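PDB 5Z48: pyrrolidone-carboxylate peptidase from Deinococcus radiodurans R1, which removes pyroglutamate (5-oxoproline) from the N terminus of polypeptides, generally when the second residue is not proline, as a cysteine peptidase. Local coordinates for residues Ala43-Glu48 with Thr57-Glu62; Arg129-Pro134 with Val201-Glu206; His15-Asn20 with Leu73-Pro78. One frame throughout, in Å; residues are numbered along the deposited sequence.

How the contacts relate
From the N terminus, His15-Asn20 comes first, between strand 5-11 and helix 21-29. It meets Leu73-Pro78 in contact 3, closing a loop of 52 residues and joining the segments that follow two parallel neighbouring strands, 5-11 and 67-73. Contact 1 falls wholly within that loop: strand 38-45 meets the helix that follows it, with eight helical residues in between. Both contacts touch the bound pyroglutamate, their own nearest atoms lying about 5 Å apart. Contact 2 opens only after these two have closed. It ties the end of helix 121-130 to the C-terminal helix 194-211 across 66 residues, with its centre about 25 Å from that of contact 1.

Contact 1: Ala43-Glu48 with Thr57-Glu62; sequences ALLPVE and TRLLSE. With PCA (pyroglutamic acid), chain I.
Leu59 turns its CG anti to its own carbonyl carbon (chi1 -72°), and with chi2 near 160° both methyls of the fork drop from the helix onto Ala43. CD1 comes within 3.5 Å of Ala43 CB, while Leu59 CD2 stands 3.9 Å from the same methyl, so the short alanine side chain is met by both branches at once. Leu45, two residues further along the strand, adds a looser touch: its CD2 reaches to 4.2 Å from Leu59 CD1. The contact is small and entirely apolar, burying 99 Å² in all.

Past the strand the chain bends through an inverse gamma turn centred on Val47, and the work changes from packing to ligand binding. Val47 CG1, anti to the backbone N (chi1 -172°), lies 3.9 Å from CB of the pyroglutamate, and Val47 CG2 is 3.8 Å from the ligand's CG, so both methyls line the apolar side of the ring. Glu48 then caps the helix, its carboxylate accepting from His50 N and Ala51 N.

This is the first half of a beta-alpha-beta crossover, running from strand 38-45 through helix 49-63 toward strand 67-73. Strand 5-11 lies between those two strands in the sheet; its Leu7 also supports Leu59, whereas Leu44 points away from helix 49-63 and packs against helix 21-29.

Contact 2: Arg129-Pro134 with Val201-Glu206; sequences REAEIP and VRVAAE
Val203 of helix 194-211 packs against Ala131 and Ile133, the residues on either side of Glu132 in the Schellman motif that ends helix 121-130. The apolar part rests on one methyl: Val203 CG2 sits 4.2 Å from Ala131 CB and 4.4 Å from Ile133 CD1. Ile133 gets there by an extended chain, its chi2 of 168° carrying CD1 out toward the helix. At these distances, and with 84 Å² buried in total, the fit is light; Val203 gains further support from Ala127 and Trp128.

Backbone bonds make the turn. Glu132 takes positive phi as the C-prime residue, its N bonding to Arg129 O at 2.9 Å, while Ile133 N returns to Trp128 O. Ala131 O is gripped by Arg199 NH1, a polar tie between the end of one helix and the side of the other.

Across the subunit boundary, Ile133 and Pro134 pack on Tyr191 of the second subunit, and Arg129 NH1 bonds to Leu180 O there. A salt bridge within helix 194-211 completes the polar part: Arg202 NE donates to Glu206 OE2 over 2.8 Å at 167°, with the acceptor in the guanidinium plane but the donor 40° above the carboxylate plane.

Contact 3: His15-Asn20 with Leu73-Pro78; sequences HTHPDN and LAAGRP. With PCA (pyroglutamic acid), chain I.
Leu73 lies against both His17 and Asn20, and this is the close-fitting part of the contact. With CG anti to the backbone N (chi1 172°), Leu73 sends CD2 over one face of the His17 imidazole, a CH-pi contact 4.0 Å from the ring centroid and 22° off its normal. Nearer the backbone, Asn20 OD1 approaches Leu73 CB to 3.7 Å, while the same oxygen bonds to Ser22 OG at the start of helix 21-29.

The outer side is thinner. Ala75, exposed in the type II turn from Ala74 to Arg77, offers just its CB, 3.9 Å from His17 CE1.

Pyroglutamate sits at the end of the contact where Asn20 and Leu73 meet. Its OE accepts two bonds, from Asn20 ND2 at 3.0 Å and from Leu73 N at 2.8 Å, and its ring N donates to Leu73 O over 2.8 Å at 175°. A leucine in place of Asn20 would probably leave the lactam oxygen with one of these two donors missing and Ser22 OG without its acceptor. Because Leu73 pairs with the lactam through its own N and O, the pocket reads the ring's C=O and N-H together, which is consistent with recognition of the cis amide of a lactam ring.

Contact 1: Ala43-Glu48 with Thr57-Glu62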
# COMPACT_ATOMS: atom_id res chain seq x y z
N ALA B 43 16.85 -16.94 -23.16
CA ALA B 43 17.01 -18.15 -22.35
C ALA B 43 16.21 -18.03 -21.07
O ALA B 43 15.97 -16.93 -20.56
CB ALA B 43 18.49 -18.41 -21.99
N LEU B 44 15.75 -19.16 -20.59
CA LEU B 44 15.10 -19.20 -19.30
C LEU B 44 16.06 -19.73 -18.25
O LEU B 44 16.84 -20.66 -18.50
CB LEU B 44 13.86 -20.07 -19.36
CG LEU B 44 12.79 -19.49 -20.27
CD1 LEU B 44 11.54 -20.33 -20.07
CD2 LEU B 44 12.52 -17.99 -20.03
N LEU B 45 16.03 -19.10 -17.09
CA LEU B 45 16.83 -19.51 -15.94
C LEU B 45 15.97 -20.16 -14.85
O LEU B 45 14.81 -19.76 -14.62
CB LEU B 45 17.53 -18.28 -15.34
CG LEU B 45 18.43 -17.53 -16.35
CD1 LEU B 45 19.02 -16.25 -15.71
CD2 LEU B 45 19.60 -18.38 -16.82
N PRO B 46 16.52 -21.13 -14.12
CA PRO B 46 15.81 -21.67 -12.97
C PRO B 46 15.87 -20.70 -11.80
O PRO B 46 16.79 -19.88 -11.67
CB PRO B 46 16.59 -22.95 -12.64
CG PRO B 46 18.03 -22.56 -13.05
CD PRO B 46 17.86 -21.71 -14.30
N VAL B 47 14.87 -20.80 -10.91
CA VAL B 47 14.83 -19.95 -9.70
C VAL B 47 15.59 -20.67 -8.60
O VAL B 47 15.00 -21.19 -7.64
CB VAL B 47 13.40 -19.59 -9.29
CG1 VAL B 47 13.42 -18.56 -8.17
CG2 VAL B 47 12.69 -18.94 -10.45
N GLU B 48 16.90 -20.74 -8.75
CA GLU B 48 17.77 -21.42 -7.81
C GLU B 48 19.15 -20.88 -8.15
O GLU B 48 19.56 -20.99 -9.33
CB GLU B 48 17.70 -22.95 -7.98
CG GLU B 48 18.43 -23.74 -6.87
CD GLU B 48 19.94 -23.72 -7.09
OE1 GLU B 48 20.65 -23.17 -6.23
OE2 GLU B 48 20.39 -24.23 -8.16
N THR B 57 26.48 -17.95 -16.70
CA THR B 57 27.88 -17.95 -17.12
C THR B 57 28.05 -18.60 -18.48
O THR B 57 28.78 -18.08 -19.34
CB THR B 57 28.75 -18.65 -16.08
OG1 THR B 57 28.87 -17.81 -14.92
CG2 THR B 57 30.14 -18.89 -16.60
N ARG B 58 27.41 -19.75 -18.69
CA ARG B 58 27.52 -20.40 -20.00
C ARG B 58 26.98 -19.50 -21.11
O ARG B 58 27.59 -19.39 -22.19
CB ARG B 58 26.82 -21.76 -19.96
CG ARG B 58 26.74 -22.47 -21.29
CD ARG B 58 26.12 -23.82 -21.07
NE ARG B 58 26.57 -24.79 -22.06
N LEU B 59 25.84 -18.85 -20.88
CA LEU B 59 25.28 -17.94 -21.88
C LEU B 59 26.22 -16.77 -22.17
O LEU B 59 26.45 -16.40 -23.33
CB LEU B 59 23.91 -17.42 -21.42
CG LEU B 59 22.76 -18.42 -21.44
CD1 LEU B 59 21.62 -17.90 -20.50
CD2 LEU B 59 22.25 -18.66 -22.87
N LEU B 60 26.77 -16.14 -21.12
CA LEU B 60 27.68 -15.01 -21.33
C LEU B 60 28.92 -15.43 -22.10
O LEU B 60 29.38 -14.72 -23.00
CB LEU B 60 28.07 -14.40 -19.99
CG LEU B 60 26.93 -13.74 -19.24
CD1 LEU B 60 27.37 -13.41 -17.78
CD2 LEU B 60 26.51 -12.43 -19.95
N SER B 61 29.46 -16.61 -21.78
CA SER B 61 30.66 -17.10 -22.44
C SER B 61 30.38 -17.52 -23.89
O SER B 61 31.16 -17.21 -24.81
CB SER B 61 31.22 -18.28 -21.64
OG SER B 61 32.51 -18.62 -22.09
N GLU B 62 29.31 -18.29 -24.11
CA GLU B 62 29.07 -18.88 -25.42
C GLU B 62 28.46 -17.87 -26.39
O GLU B 62 28.74 -17.93 -27.59
CB GLU B 62 28.15 -20.09 -25.27
CG GLU B 62 28.80 -21.25 -24.53
CD GLU B 62 27.90 -22.46 -24.39
OE1 GLU B 62 28.40 -23.52 -23.98
OE2 GLU B 62 26.70 -22.37 -24.74
N PCA I . 11.37 -13.05 -9.36
CA PCA I . 12.15 -13.47 -8.20
CB PCA I . 12.93 -14.73 -8.61
CG PCA I . 12.48 -15.14 -10.01
CD PCA I . 11.57 -14.01 -10.41
OE PCA I . 11.05 -13.96 -11.53
C PCA I . 13.02 -12.31 -7.69
O PCA I . 14.12 -12.47 -7.16
OXT PCA I . 12.63 -11.11 -7.85

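Contact 2: Arg129-Pro134 with Val201-Glu206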
# COMPACT_ATOMS: atom_id res chain seq x y z
N ARG B 129 8.38 5.98 -21.90
CA ARG B 129 7.40 7.08 -21.88
C ARG B 129 6.89 7.42 -23.28
O ARG B 129 5.68 7.66 -23.48
CB ARG B 129 8.04 8.31 -21.22
CG ARG B 129 6.99 9.43 -21.01
CD ARG B 129 7.38 10.44 -19.93
NE ARG B 129 7.22 9.93 -18.56
CZ ARG B 129 6.12 10.08 -17.83
NH1 ARG B 129 5.08 10.70 -18.34
NH2 ARG B 129 6.05 9.58 -16.59
N GLU B 130 7.78 7.42 -24.27
CA GLU B 130 7.34 7.69 -25.63
C GLU B 130 6.36 6.63 -26.12
O GLU B 130 5.42 6.95 -26.86
CB GLU B 130 8.58 7.78 -26.54
CG GLU B 130 8.32 8.44 -27.91
CD GLU B 130 7.79 7.47 -28.96
OE1 GLU B 130 7.99 6.24 -28.81
OE2 GLU B 130 7.16 7.95 -29.95
N ALA B 131 6.52 5.39 -25.65
CA ALA B 131 5.60 4.30 -25.97
C ALA B 131 4.39 4.23 -25.04
O ALA B 131 3.65 3.23 -25.08
CB ALA B 131 6.35 2.96 -25.94
N GLU B 132 4.19 5.26 -24.20
CA GLU B 132 3.07 5.35 -23.25
C GLU B 132 3.10 4.23 -22.21
O GLU B 132 2.05 3.81 -21.73
CB GLU B 132 1.72 5.40 -23.97
CG GLU B 132 1.62 6.59 -24.93
CD GLU B 132 0.34 6.64 -25.71
OE1 GLU B 132 0.31 7.41 -26.71
OE2 GLU B 132 -0.63 5.91 -25.39
N ILE B 133 4.30 3.84 -21.80
CA ILE B 133 4.50 2.83 -20.76
C ILE B 133 5.02 3.52 -19.51
O ILE B 133 6.15 4.04 -19.53
CB ILE B 133 5.46 1.72 -21.22
CG1 ILE B 133 4.84 0.99 -22.42
CG2 ILE B 133 5.72 0.70 -20.09
CD1 ILE B 133 5.85 0.08 -23.13
N PRO B 134 4.26 3.52 -18.40
CA PRO B 134 4.78 4.00 -17.11
C PRO B 134 5.89 3.10 -16.59
O PRO B 134 5.83 1.88 -16.74
CB PRO B 134 3.56 3.90 -16.18
CG PRO B 134 2.38 3.68 -17.01
CD PRO B 134 2.86 3.06 -18.33
N VAL B 201 9.31 -5.01 -22.38
CA VAL B 201 10.63 -5.63 -22.51
C VAL B 201 11.21 -5.33 -23.89
O VAL B 201 12.40 -5.01 -24.02
CB VAL B 201 10.53 -7.14 -22.22
CG1 VAL B 201 11.87 -7.85 -22.42
CG2 VAL B 201 10.05 -7.34 -20.78
N ARG B 202 10.38 -5.42 -24.92
CA ARG B 202 10.79 -5.15 -26.30
C ARG B 202 11.29 -3.71 -26.44
O ARG B 202 12.35 -3.46 -27.03
CB ARG B 202 9.63 -5.38 -27.26
CG ARG B 202 10.05 -5.13 -28.72
CD ARG B 202 8.93 -5.29 -29.71
NE ARG B 202 9.38 -5.00 -31.08
CZ ARG B 202 8.90 -5.57 -32.18
NH1 ARG B 202 7.95 -6.50 -32.08
NH2 ARG B 202 9.37 -5.24 -33.39
N VAL B 203 10.54 -2.75 -25.90
CA VAL B 203 10.92 -1.34 -25.99
C VAL B 203 12.25 -1.10 -25.27
O VAL B 203 13.12 -0.35 -25.77
CB VAL B 203 9.77 -0.45 -25.46
CG1 VAL B 203 10.17 1.03 -25.33
CG2 VAL B 203 8.62 -0.54 -26.43
N ALA B 204 12.45 -1.74 -24.11
CA ALA B 204 13.73 -1.62 -23.42
C ALA B 204 14.85 -2.19 -24.26
O ALA B 204 15.92 -1.58 -24.36
CB ALA B 204 13.67 -2.31 -22.04
N ALA B 205 14.63 -3.38 -24.86
CA ALA B 205 15.65 -4.00 -25.71
C ALA B 205 16.03 -3.09 -26.87
O ALA B 205 17.22 -2.91 -27.18
CB ALA B 205 15.14 -5.33 -26.25
N GLU B 206 15.03 -2.46 -27.50
CA GLU B 206 15.28 -1.58 -28.63
C GLU B 206 16.08 -0.35 -28.21
O GLU B 206 16.97 0.10 -28.94
CB GLU B 206 13.93 -1.18 -29.27
CG GLU B 206 13.15 -2.37 -29.86
CD GLU B 206 11.72 -2.06 -30.33
OE1 GLU B 206 11.15 -1.03 -29.89
OE2 GLU B 206 11.18 -2.86 -31.13

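Contact 3: His15-Asn20 with Leu73-Pro78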
# COMPACT_ATOMS: atom_id res chain seq x y z
N HIS B 15 7.52 -20.16 -6.20
CA HIS B 15 6.63 -19.88 -5.06
C HIS B 15 5.23 -20.41 -5.42
O HIS B 15 5.12 -21.54 -5.93
CB HIS B 15 6.72 -18.37 -4.76
CG HIS B 15 6.07 -17.97 -3.48
ND1 HIS B 15 6.40 -18.55 -2.27
CD2 HIS B 15 5.14 -17.02 -3.21
CE1 HIS B 15 5.68 -17.98 -1.31
NE2 HIS B 15 4.92 -17.05 -1.86
N THR B 16 4.17 -19.63 -5.17
CA THR B 16 2.81 -20.05 -5.48
C THR B 16 2.35 -19.56 -6.85
O THR B 16 1.16 -19.74 -7.19
CB THR B 16 1.86 -19.53 -4.41
OG1 THR B 16 2.05 -18.12 -4.26
CG2 THR B 16 2.16 -20.22 -3.08
N HIS B 17 3.25 -18.96 -7.63
CA HIS B 17 2.88 -18.39 -8.93
C HIS B 17 2.84 -19.49 -10.00
O HIS B 17 3.83 -20.23 -10.15
CB HIS B 17 3.88 -17.29 -9.34
CG HIS B 17 4.11 -16.26 -8.27
ND1 HIS B 17 3.09 -15.51 -7.71
CD2 HIS B 17 5.24 -15.87 -7.64
CE1 HIS B 17 3.59 -14.70 -6.80
NE2 HIS B 17 4.90 -14.89 -6.74
N PRO B 18 1.75 -19.60 -10.76
CA PRO B 18 1.64 -20.65 -11.79
C PRO B 18 2.31 -20.31 -13.10
O PRO B 18 2.45 -21.18 -13.97
CB PRO B 18 0.13 -20.79 -11.99
CG PRO B 18 -0.43 -19.40 -11.63
CD PRO B 18 0.48 -18.88 -10.52
N ASP B 19 2.71 -19.06 -13.26
CA ASP B 19 3.27 -18.54 -14.49
C ASP B 19 4.32 -17.51 -14.10
O ASP B 19 4.33 -17.01 -12.96
CB ASP B 19 2.16 -17.90 -15.36
CG ASP B 19 2.63 -17.61 -16.77
OD1 ASP B 19 3.48 -18.36 -17.28
OD2 ASP B 19 2.15 -16.62 -17.37
N ASN B 20 5.24 -17.22 -15.01
CA ASN B 20 6.20 -16.13 -14.78
C ASN B 20 6.18 -15.25 -16.02
O ASN B 20 6.57 -15.72 -17.12
CB ASN B 20 7.61 -16.67 -14.49
CG ASN B 20 8.51 -15.60 -13.95
OD1 ASN B 20 8.50 -14.48 -14.45
ND2 ASN B 20 9.32 -15.94 -12.95
N LEU B 73 10.02 -11.53 -12.45
CA LEU B 73 8.76 -11.08 -11.83
C LEU B 73 9.00 -10.34 -10.52
O LEU B 73 9.78 -10.78 -9.68
CB LEU B 73 7.88 -12.29 -11.58
CG LEU B 73 6.59 -12.11 -10.77
CD1 LEU B 73 5.59 -11.20 -11.46
CD2 LEU B 73 5.96 -13.48 -10.50
N ALA B 74 8.31 -9.20 -10.34
CA ALA B 74 8.23 -8.53 -9.03
C ALA B 74 6.75 -8.42 -8.69
O ALA B 74 6.16 -7.37 -8.87
CB ALA B 74 8.90 -7.14 -9.05
N ALA B 75 6.17 -9.51 -8.18
CA ALA B 75 4.74 -9.52 -7.87
C ALA B 75 4.43 -8.51 -6.78
O ALA B 75 4.98 -8.58 -5.66
CB ALA B 75 4.32 -10.93 -7.44
N GLY B 76 3.54 -7.56 -7.11
CA GLY B 76 3.19 -6.48 -6.21
C GLY B 76 3.57 -5.12 -6.75
O GLY B 76 2.94 -4.11 -6.40
N ARG B 77 4.63 -5.07 -7.63
CA ARG B 77 4.96 -3.78 -8.21
C ARG B 77 3.96 -3.43 -9.32
O ARG B 77 3.53 -4.32 -10.08
CB ARG B 77 6.38 -3.78 -8.76
CG ARG B 77 7.46 -4.02 -7.72
CD ARG B 77 8.85 -3.63 -8.25
NE ARG B 77 9.86 -3.98 -7.23
CZ ARG B 77 11.18 -3.92 -7.46
NH1 ARG B 77 11.66 -3.56 -8.66
NH2 ARG B 77 12.05 -4.28 -6.51
N PRO B 78 3.57 -2.16 -9.42
CA PRO B 78 2.54 -1.77 -10.41
C PRO B 78 3.07 -1.53 -11.82
O PRO B 78 2.28 -1.63 -12.78
CB PRO B 78 1.97 -0.45 -9.83
CG PRO B 78 3.16 0.12 -9.02
CD PRO B 78 3.78 -1.13 -8.39
N PCA I . 11.37 -13.05 -9.36
CA PCA I . 12.15 -13.47 -8.20
CB PCA I . 12.93 -14.73 -8.61
CG PCA I . 12.48 -15.14 -10.01
CD PCA I . 11.57 -14.01 -10.41
OE PCA I . 11.05 -13.96 -11.53
C PCA I . 13.02 -12.31 -7.69
O PCA I . 14.12 -12.47 -7.16
OXT PCA I . 12.63 -11.11 -7.85